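PDB 3G68: putative phosphosugar isomerase from Clostridium difficile, which probably binds and isomerises a phosphosugar, as a double-SIS-domain relative of the isomerase part of glucosamine-6-phosphate synthases. Local coordinates for residues Y7-P12 and R186-Y191; T3-M8 and I318-G323; G146-K151 and Q310-I315. All coordinates share one frame; numbering follows the deposited sequence.

Interactions 1 and 2 share helix 4-20 and use overlapping parts of its first turns. In interaction 1 it packs on helix 187-200, in interaction 2 on helix 316-324. Both are antiparallel in sense, mainly apolar, and each has one water between the partners. Interaction 1 is partly buried and has an exposed border at Leu9. Interaction 2 is buried. Interaction 3 is also buried and lies nearest the centre of the chain. There helix 145-165 meets the loop before helix 316-324, and a lysine makes direct hydrogen bonds. The three contacts adjoin: Phe187 and Thr11 touch residues of interaction 3, and Gln319 meets Tyr148 OH.

Interaction 1: residues Y7-P12 and R186-Y191; sequences YMLETP and RFEAVY
Phe187 packs against Pro12, Met8 and Thr11. Its CG is anti to the backbone N (chi1 -174°), which carries the ring out to helix 4-20. Pro12 CD lies over one face of the ring, 4.2 Å from the centroid, as a CH-pi contact displaced toward the rim. Pro12 CG comes to 3.7 Å from Phe187 CD1. The two side chains cross at about a right angle. Phe187 CE1 lies 3.3 Å from the backbone oxygen Met8 O, and Phe187 CZ is near Thr11 CB. Thr11 is itself tied back to its own helix, because its OG1 donates to Tyr7 O. A further ring meets Phe187 edge-to-face, that of Tyr148 on helix 145-165.

Glu188 curls back so that its OE1 comes near Leu9 CD2. A water joins the two helices here. It donates to Glu188 OE1 at 2.7 Å and to Leu9 O at 2.9 Å. Glu188 also packs on Asp6 of the second subunit.

The contact is a pair of helices running close to antiparallel, at 153°, with their segment axes 10.1 Å apart. It joins the N-terminal helix 4-20 to helix 187-200, which precedes the second of the two parallel five-stranded sheets of this double-SIS protein.

Tyr191, one turn after Phe187, offers its ring face to Leu9. Leu9 CD2 sits 3.6 Å from the ring centroid and only 1° off the normal, a nearly perfectly centred CH-pi contact. Met8 is selenomethionine. A bend at the end of its chain brings CE to the ring's edge instead, 3.9 Å from Tyr191 CD2. Leu320 of helix 316-324 also touches Tyr191.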
loop_
_atom_site.group_PDB
_atom_site.type_symbol
_atom_site.label_atom_id
_atom_site.label_comp_id
_atom_site.label_asym_id
_atom_site.label_seq_id
_atom_site.Cartn_x
_atom_site.Cartn_y
_atom_site.Cartn_z
ATOM N N TYR B 7 42.295 17.830 -2.413
ATOM C CA TYR B 7 41.799 19.099 -2.898
ATOM C C TYR B 7 40.896 18.933 -4.098
ATOM O O TYR B 7 39.906 19.664 -4.178
ATOM C CB TYR B 7 42.925 20.093 -3.173
ATOM C CG TYR B 7 43.670 20.544 -1.937
ATOM C CD1 TYR B 7 42.984 21.092 -0.846
ATOM C CD2 TYR B 7 45.071 20.517 -1.883
ATOM C CE1 TYR B 7 43.666 21.541 0.282
ATOM C CE2 TYR B 7 45.762 20.982 -0.751
ATOM C CZ TYR B 7 45.050 21.473 0.321
ATOM O OH TYR B 7 45.705 21.936 1.422
HETATM N N MSE B 8 41.218 18.010 -5.023
HETATM C CA MSE B 8 40.310 17.721 -6.174
HETATM C C MSE B 8 38.944 17.214 -5.667
HETATM O O MSE B 8 37.908 17.757 -6.016
HETATM C CB MSE B 8 40.913 16.701 -7.140
HETATM C CG MSE B 8 42.053 17.251 -7.939
HETATM SE SE MSE B 8 42.870 15.859 -8.988
HETATM C CE MSE B 8 41.237 15.759 -10.315
ATOM N N LEU B 9 38.967 16.211 -4.793
ATOM C CA LEU B 9 37.738 15.641 -4.232
ATOM C C LEU B 9 36.870 16.651 -3.438
ATOM O O LEU B 9 35.634 16.505 -3.428
ATOM C CB LEU B 9 38.048 14.380 -3.414
ATOM C CG LEU B 9 38.561 13.215 -4.265
ATOM C CD1 LEU B 9 38.979 12.037 -3.388
ATOM C CD2 LEU B 9 37.550 12.749 -5.282
ATOM N N GLU B 10 37.501 17.673 -2.833
ATOM C CA GLU B 10 36.794 18.764 -2.118
ATOM C C GLU B 10 36.079 19.744 -3.068
ATOM O O GLU B 10 35.172 20.493 -2.664
ATOM C CB GLU B 10 37.844 19.601 -1.357
ATOM C CG GLU B 10 37.297 20.522 -0.325
ATOM C CD GLU B 10 38.342 21.416 0.312
ATOM O OE1 GLU B 10 37.920 22.265 1.115
ATOM O OE2 GLU B 10 39.550 21.311 0.040
ATOM N N THR B 11 36.530 19.782 -4.322
ATOM C CA THR B 11 36.098 20.774 -5.292
ATOM C C THR B 11 34.560 20.874 -5.510
ATOM O O THR B 11 34.021 21.970 -5.375
ATOM C CB THR B 11 36.946 20.700 -6.600
ATOM O OG1 THR B 11 38.333 20.826 -6.239
ATOM C CG2 THR B 11 36.585 21.847 -7.536
ATOM N N PRO B 12 33.842 19.761 -5.794
ATOM C CA PRO B 12 32.383 19.928 -5.904
ATOM C C PRO B 12 31.674 20.595 -4.685
ATOM O O PRO B 12 30.839 21.483 -4.893
ATOM C CB PRO B 12 31.887 18.500 -6.176
ATOM C CG PRO B 12 33.068 17.857 -6.870
ATOM C CD PRO B 12 34.236 18.372 -6.074
ATOM N N ARG B 186 29.016 15.498 -12.093
ATOM C CA ARG B 186 29.731 14.438 -12.831
ATOM C C ARG B 186 31.199 14.334 -12.451
ATOM O O ARG B 186 31.885 13.385 -12.852
ATOM C CB ARG B 186 29.632 14.698 -14.337
ATOM C CG ARG B 186 28.189 14.648 -14.799
ATOM C CD ARG B 186 28.136 14.709 -16.283
ATOM N NE ARG B 186 26.790 14.523 -16.771
ATOM C CZ ARG B 186 26.468 14.409 -18.051
ATOM N NH1 ARG B 186 27.400 14.456 -18.991
ATOM N NH2 ARG B 186 25.195 14.231 -18.389
ATOM N N PHE B 187 31.690 15.304 -11.685
ATOM C CA PHE B 187 33.107 15.377 -11.323
ATOM C C PHE B 187 33.600 14.084 -10.685
ATOM O O PHE B 187 34.597 13.520 -11.124
ATOM C CB PHE B 187 33.317 16.606 -10.433
ATOM C CG PHE B 187 34.750 16.913 -10.089
ATOM C CD1 PHE B 187 35.441 16.158 -9.142
ATOM C CD2 PHE B 187 35.385 18.055 -10.643
ATOM C CE1 PHE B 187 36.760 16.484 -8.792
ATOM C CE2 PHE B 187 36.692 18.376 -10.313
ATOM C CZ PHE B 187 37.388 17.614 -9.390
ATOM N N GLU B 188 32.899 13.613 -9.652
ATOM C CA GLU B 188 33.260 12.373 -8.939
ATOM C C GLU B 188 33.293 11.176 -9.859
ATOM O O GLU B 188 34.237 10.387 -9.800
ATOM C CB GLU B 188 32.234 12.108 -7.820
ATOM C CG GLU B 188 32.440 10.836 -7.009
ATOM C CD GLU B 188 33.507 10.962 -5.949
ATOM O OE1 GLU B 188 33.988 12.095 -5.697
ATOM O OE2 GLU B 188 33.843 9.918 -5.354
ATOM N N ALA B 189 32.251 11.012 -10.684
ATOM C CA ALA B 189 32.199 9.885 -11.636
ATOM C C ALA B 189 33.404 9.914 -12.607
ATOM O O ALA B 189 34.037 8.862 -12.878
ATOM C CB ALA B 189 30.877 9.886 -12.409
ATOM N N VAL B 190 33.728 11.114 -13.103
ATOM C CA VAL B 190 34.898 11.282 -13.992
ATOM C C VAL B 190 36.218 10.934 -13.260
ATOM O O VAL B 190 37.102 10.277 -13.816
ATOM C CB VAL B 190 34.903 12.701 -14.646
ATOM C CG1 VAL B 190 36.259 12.982 -15.368
ATOM C CG2 VAL B 190 33.697 12.843 -15.588
ATOM N N TYR B 191 36.346 11.369 -12.006
ATOM C CA TYR B 191 37.507 11.065 -11.169
ATOM C C TYR B 191 37.707 9.538 -11.030
ATOM O O TYR B 191 38.817 9.003 -11.226
ATOM C CB TYR B 191 37.324 11.737 -9.806
ATOM C CG TYR B 191 38.496 11.640 -8.873
ATOM C CD1 TYR B 191 38.735 10.493 -8.156
ATOM C CD2 TYR B 191 39.341 12.736 -8.670
ATOM C CE1 TYR B 191 39.798 10.410 -7.290
ATOM C CE2 TYR B 191 40.413 12.661 -7.809
ATOM C CZ TYR B 191 40.638 11.486 -7.139
ATOM O OH TYR B 191 41.687 11.334 -6.284
HETATM O O HOH W 1 34.143 14.759 -5.220
#

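Interaction 2: residues T3-M8 and I318-G323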
loop_
_atom_site.group_PDB
_atom_site.type_symbol
_atom_site.label_atom_id
_atom_site.label_comp_id
_atom_site.label_asym_id
_atom_site.label_seq_id
_atom_site.Cartn_x
_atom_site.Cartn_y
_atom_site.Cartn_z
ATOM N N THR B 3 46.644 16.243 0.040
ATOM C CA THR B 3 47.226 15.974 -1.263
ATOM C C THR B 3 46.398 16.646 -2.367
ATOM O O THR B 3 45.283 17.160 -2.139
ATOM C CB THR B 3 47.215 14.481 -1.516
ATOM O OG1 THR B 3 45.871 14.015 -1.486
ATOM C CG2 THR B 3 48.018 13.742 -0.429
ATOM N N ILE B 4 46.944 16.625 -3.583
ATOM C CA ILE B 4 46.245 17.103 -4.751
ATOM C C ILE B 4 44.878 16.392 -4.839
ATOM O O ILE B 4 43.861 17.039 -5.066
ATOM C CB ILE B 4 47.090 16.824 -6.033
ATOM C CG1 ILE B 4 48.318 17.763 -6.102
ATOM C CG2 ILE B 4 46.265 17.001 -7.292
ATOM C CD1 ILE B 4 49.379 17.294 -7.189
ATOM N N GLN B 5 44.860 15.077 -4.605
ATOM C CA GLN B 5 43.610 14.301 -4.706
ATOM C C GLN B 5 42.565 14.782 -3.683
ATOM O O GLN B 5 41.376 14.861 -4.019
ATOM C CB GLN B 5 43.839 12.809 -4.526
ATOM C CG GLN B 5 44.750 12.096 -5.556
ATOM C CD GLN B 5 46.245 12.039 -5.182
ATOM O OE1 GLN B 5 46.857 13.024 -4.782
ATOM N NE2 GLN B 5 46.818 10.859 -5.299
ATOM N N ASP B 6 43.017 15.092 -2.460
ATOM C CA ASP B 6 42.141 15.620 -1.412
ATOM C C ASP B 6 41.484 16.916 -1.876
ATOM O O ASP B 6 40.264 17.061 -1.747
ATOM C CB ASP B 6 42.878 15.863 -0.087
ATOM C CG ASP B 6 43.372 14.575 0.567
ATOM O OD1 ASP B 6 42.707 13.529 0.491
ATOM O OD2 ASP B 6 44.452 14.605 1.163
ATOM N N TYR B 7 42.295 17.830 -2.413
ATOM C CA TYR B 7 41.799 19.099 -2.898
ATOM C C TYR B 7 40.896 18.933 -4.098
ATOM O O TYR B 7 39.906 19.664 -4.178
ATOM C CB TYR B 7 42.925 20.093 -3.173
ATOM C CG TYR B 7 43.670 20.544 -1.937
ATOM C CD1 TYR B 7 42.984 21.092 -0.846
ATOM C CD2 TYR B 7 45.071 20.517 -1.883
ATOM C CE1 TYR B 7 43.666 21.541 0.282
ATOM C CE2 TYR B 7 45.762 20.982 -0.751
ATOM C CZ TYR B 7 45.050 21.473 0.321
ATOM O OH TYR B 7 45.705 21.936 1.422
HETATM N N MSE B 8 41.218 18.010 -5.023
HETATM C CA MSE B 8 40.310 17.721 -6.174
HETATM C C MSE B 8 38.944 17.214 -5.667
HETATM O O MSE B 8 37.908 17.757 -6.016
HETATM C CB MSE B 8 40.913 16.701 -7.140
HETATM C CG MSE B 8 42.053 17.251 -7.939
HETATM SE SE MSE B 8 42.870 15.859 -8.988
HETATM C CE MSE B 8 41.237 15.759 -10.315
ATOM N N ILE B 318 43.887 14.503 -16.125
ATOM C CA ILE B 318 45.243 14.989 -16.237
ATOM C C ILE B 318 45.703 15.472 -14.860
ATOM O O ILE B 318 46.814 15.163 -14.456
ATOM C CB ILE B 318 45.409 16.132 -17.290
ATOM C CG1 ILE B 318 44.949 15.673 -18.674
ATOM C CG2 ILE B 318 46.875 16.532 -17.363
ATOM C CD1 ILE B 318 45.710 14.510 -19.174
ATOM N N GLN B 319 44.863 16.217 -14.144
ATOM C CA GLN B 319 45.200 16.601 -12.767
ATOM C C GLN B 319 45.395 15.403 -11.889
ATOM O O GLN B 319 46.248 15.436 -10.997
ATOM C CB GLN B 319 44.112 17.493 -12.171
ATOM C CG GLN B 319 44.029 18.853 -12.816
ATOM C CD GLN B 319 42.694 19.499 -12.591
ATOM O OE1 GLN B 319 41.660 18.814 -12.511
ATOM N NE2 GLN B 319 42.690 20.832 -12.481
ATOM N N LEU B 320 44.628 14.328 -12.094
ATOM C CA LEU B 320 44.818 13.125 -11.287
ATOM C C LEU B 320 46.161 12.481 -11.571
ATOM O O LEU B 320 46.806 11.940 -10.646
ATOM C CB LEU B 320 43.650 12.132 -11.368
ATOM C CG LEU B 320 43.716 10.959 -10.407
ATOM C CD1 LEU B 320 43.865 11.422 -8.922
ATOM C CD2 LEU B 320 42.460 10.123 -10.563
ATOM N N ILE B 321 46.598 12.527 -12.838
ATOM C CA ILE B 321 47.929 12.061 -13.201
ATOM C C ILE B 321 48.965 12.844 -12.403
ATOM O O ILE B 321 49.893 12.243 -11.888
ATOM C CB ILE B 321 48.237 12.175 -14.705
ATOM C CG1 ILE B 321 47.502 11.090 -15.481
ATOM C CG2 ILE B 321 49.762 12.016 -14.959
ATOM C CD1 ILE B 321 47.543 11.259 -17.035
ATOM N N CYS B 322 48.763 14.161 -12.274
ATOM C CA CYS B 322 49.684 15.014 -11.508
ATOM C C CYS B 322 49.785 14.612 -10.046
ATOM O O CYS B 322 50.847 14.739 -9.438
ATOM C CB CYS B 322 49.324 16.496 -11.631
ATOM S SG CYS B 322 49.400 17.153 -13.322
ATOM N N GLY B 323 48.679 14.158 -9.462
ATOM C CA GLY B 323 48.678 13.724 -8.084
ATOM C C GLY B 323 49.289 12.346 -7.898
ATOM O O GLY B 323 50.016 12.121 -6.914
HETATM O O HOH W 2 49.537 13.308 -4.638
#
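Ile4 and Met8, one turn apart on helix 4-20, pack against helix 316-324. The two helices run close to antiparallel, at 147°, with segment axes 9.5 Å apart. The contact brings the N-terminal helix of this double-SIS chain against a helix that follows its second parallel sheet.

The van der Waals contacts come first. Ile4 lies over Gly323, where the backbones approach most closely. Its CD1 is 3.7 Å from Gly323 CA and equally near Cys322 O. With no side chain on Gly323, the isoleucine reaches the helix backbone itself. Met8 crosses the side chain of Gln319. Its SE and CE both lie 3.8 Å from Gln319 CB. Gln319 OE1 is also near Met8 CE, but its hydrogen-bond partner is Tyr148 OH. Gln5 CG meets Leu320 CD1 at 3.5 Å, the two side chains lying about at right angles. Tyr191 OH of helix 187-200 packs on Gln5.

Among the polar interactions, one is internal to 3-8. Thr3 and Asp6 form a capping box at the start of helix 4-20: Asp6 N donates to Thr3 OG1, and Thr3 N donates to Asp6 OD2 in a nearly straight bond (174°). The polar link between the segments is a water. Gln5 bends at chi2 (91°), which turns its amide toward Gly323. The water there donates to Gln5 OE1 at 2.7 Å and to Gly323 O at 2.6 Å.

Interaction 3: residues G146-K151 and Q310-I315; sequences GYYCTK and QTFNFI
The Tyr148 ring has Thr311 O at its edge, in the ring plane, and Thr311 O is 3.4 Å from Tyr148 CE1. Phe312 receives Tyr148 O at the edge of its own ring, also in plane, and Tyr148 O is 3.8 Å from Phe312 CE1. One face of Phe312 is covered centrally by Thr311 CG2. The Tyr148 and Phe312 side chains run alongside in opposite senses. The Tyr147 ring carries Lys151 CE over one face, toward the rim, while Ile315 CD1 approaches Tyr147 CE2 to 4.0 Å.

In this double-SIS protein the contact sets helix 145-165, which follows the first parallel sheet in sequence, against the loop between strand 299-300 and helix 316-324.

Lys151 and Thr311 meet tip to tip. The lysine chain turns at chi3 (-71°), and NZ donates to Thr311 OG1 at 2.6 Å. It donates also to Thr311 O at 3.1 Å, from above the carbonyl plane. Asp222 of helix 220-234, outside both segments, completes this buried cluster. It forms a salt bridge with Lys151 NZ and hydrogen bonds with Tyr147 OH and Thr311 OG1. Ile315 CG1 packs 3.6 Å from Tyr148 OH, which hydrogen-bonds Gln319 OE1.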
loop_
_atom_site.group_PDB
_atom_site.type_symbol
_atom_site.label_atom_id
_atom_site.label_comp_id
_atom_site.label_asym_id
_atom_site.label_seq_id
_atom_site.Cartn_x
_atom_site.Cartn_y
_atom_site.Cartn_z
ATOM N N GLY B 146 41.381 25.418 -6.640
ATOM C CA GLY B 146 41.385 26.867 -6.870
ATOM C C GLY B 146 41.174 27.291 -8.311
ATOM O O GLY B 146 40.523 28.305 -8.569
ATOM N N TYR B 147 41.685 26.489 -9.239
ATOM C CA TYR B 147 41.498 26.729 -10.665
ATOM C C TYR B 147 39.999 26.624 -10.999
ATOM O O TYR B 147 39.446 27.565 -11.555
ATOM C CB TYR B 147 42.356 25.751 -11.502
ATOM C CG TYR B 147 42.182 25.884 -13.009
ATOM C CD1 TYR B 147 42.451 27.090 -13.659
ATOM C CD2 TYR B 147 41.725 24.816 -13.786
ATOM C CE1 TYR B 147 42.294 27.213 -15.024
ATOM C CE2 TYR B 147 41.548 24.953 -15.167
ATOM C CZ TYR B 147 41.851 26.151 -15.771
ATOM O OH TYR B 147 41.725 26.309 -17.135
ATOM N N TYR B 148 39.367 25.481 -10.680
ATOM C CA TYR B 148 37.922 25.265 -10.892
ATOM C C TYR B 148 37.054 26.347 -10.219
ATOM O O TYR B 148 36.144 26.897 -10.832
ATOM C CB TYR B 148 37.484 23.901 -10.394
ATOM C CG TYR B 148 37.990 22.769 -11.253
ATOM C CD1 TYR B 148 37.502 22.577 -12.553
ATOM C CD2 TYR B 148 38.929 21.876 -10.767
ATOM C CE1 TYR B 148 37.969 21.529 -13.352
ATOM C CE2 TYR B 148 39.384 20.818 -11.551
ATOM C CZ TYR B 148 38.908 20.660 -12.836
ATOM O OH TYR B 148 39.348 19.637 -13.628
ATOM N N CYS B 149 37.342 26.652 -8.954
ATOM C CA CYS B 149 36.537 27.627 -8.245
ATOM C C CYS B 149 36.735 29.051 -8.791
ATOM O O CYS B 149 35.811 29.843 -8.698
ATOM C CB CYS B 149 36.801 27.569 -6.741
ATOM S SG CYS B 149 36.304 26.054 -5.930
ATOM N N THR B 150 37.896 29.369 -9.383
ATOM C CA THR B 150 38.151 30.708 -9.967
ATOM C C THR B 150 37.396 30.824 -11.315
ATOM O O THR B 150 36.733 31.839 -11.602
ATOM C CB THR B 150 39.682 30.982 -10.106
ATOM O OG1 THR B 150 40.275 30.995 -8.784
ATOM C CG2 THR B 150 39.970 32.308 -10.832
ATOM N N LYS B 151 37.462 29.776 -12.142
ATOM C CA LYS B 151 36.664 29.743 -13.366
ATOM C C LYS B 151 35.162 29.905 -13.042
ATOM O O LYS B 151 34.475 30.678 -13.688
ATOM C CB LYS B 151 36.866 28.452 -14.132
ATOM C CG LYS B 151 38.264 28.282 -14.721
ATOM C CD LYS B 151 38.297 27.061 -15.645
ATOM C CE LYS B 151 38.199 25.708 -14.882
ATOM N NZ LYS B 151 38.383 24.558 -15.786
ATOM N N GLN B 310 31.675 21.994 -19.937
ATOM C CA GLN B 310 32.592 20.838 -19.976
ATOM C C GLN B 310 33.896 21.153 -19.268
ATOM O O GLN B 310 34.633 20.231 -18.906
ATOM C CB GLN B 310 32.873 20.399 -21.423
ATOM C CG GLN B 310 33.640 21.445 -22.254
ATOM C CD GLN B 310 33.916 21.006 -23.692
ATOM O OE1 GLN B 310 33.940 19.825 -24.016
ATOM N NE2 GLN B 310 34.117 21.975 -24.553
ATOM N N THR B 311 34.209 22.437 -19.102
ATOM C CA THR B 311 35.410 22.861 -18.394
ATOM C C THR B 311 35.467 22.293 -16.958
ATOM O O THR B 311 36.520 22.153 -16.393
ATOM C CB THR B 311 35.572 24.410 -18.376
ATOM O OG1 THR B 311 36.900 24.752 -17.942
ATOM C CG2 THR B 311 34.529 25.064 -17.458
ATOM N N PHE B 312 34.332 21.977 -16.363
ATOM C CA PHE B 312 34.333 21.418 -15.001
ATOM C C PHE B 312 34.623 19.942 -14.905
ATOM O O PHE B 312 34.591 19.400 -13.803
ATOM C CB PHE B 312 33.031 21.772 -14.281
ATOM C CG PHE B 312 32.863 23.220 -14.146
ATOM C CD1 PHE B 312 33.784 23.954 -13.388
ATOM C CD2 PHE B 312 31.861 23.898 -14.838
ATOM C CE1 PHE B 312 33.663 25.353 -13.303
ATOM C CE2 PHE B 312 31.744 25.281 -14.731
ATOM C CZ PHE B 312 32.647 26.000 -13.961
ATOM N N ASN B 313 34.843 19.285 -16.046
ATOM C CA ASN B 313 35.194 17.881 -16.053
ATOM C C ASN B 313 36.400 17.474 -16.879
ATOM O O ASN B 313 37.038 16.502 -16.526
ATOM C CB ASN B 313 34.041 17.059 -16.642
ATOM C CG ASN B 313 32.720 17.200 -15.887
ATOM O OD1 ASN B 313 31.679 16.992 -16.491
ATOM N ND2 ASN B 313 32.752 17.511 -14.585
ATOM N N PHE B 314 36.713 18.183 -17.968
ATOM C CA PHE B 314 37.645 17.622 -18.968
ATOM C C PHE B 314 39.057 17.271 -18.519
ATOM O O PHE B 314 39.572 16.208 -18.895
ATOM C CB PHE B 314 37.733 18.469 -20.247
ATOM C CG PHE B 314 37.495 17.670 -21.475
ATOM C CD1 PHE B 314 38.360 16.653 -21.835
ATOM C CD2 PHE B 314 36.350 17.896 -22.247
ATOM C CE1 PHE B 314 38.109 15.881 -22.992
ATOM C CE2 PHE B 314 36.082 17.130 -23.350
ATOM C CZ PHE B 314 36.958 16.112 -23.719
ATOM N N ILE B 315 39.681 18.130 -17.721
ATOM C CA ILE B 315 41.061 17.900 -17.328
ATOM C C ILE B 315 41.243 17.175 -15.991
ATOM O O ILE B 315 42.376 16.966 -15.556
ATOM C CB ILE B 315 41.949 19.170 -17.422
ATOM C CG1 ILE B 315 41.563 20.248 -16.429
ATOM C CG2 ILE B 315 41.929 19.750 -18.831
ATOM C CD1 ILE B 315 42.645 21.349 -16.363
#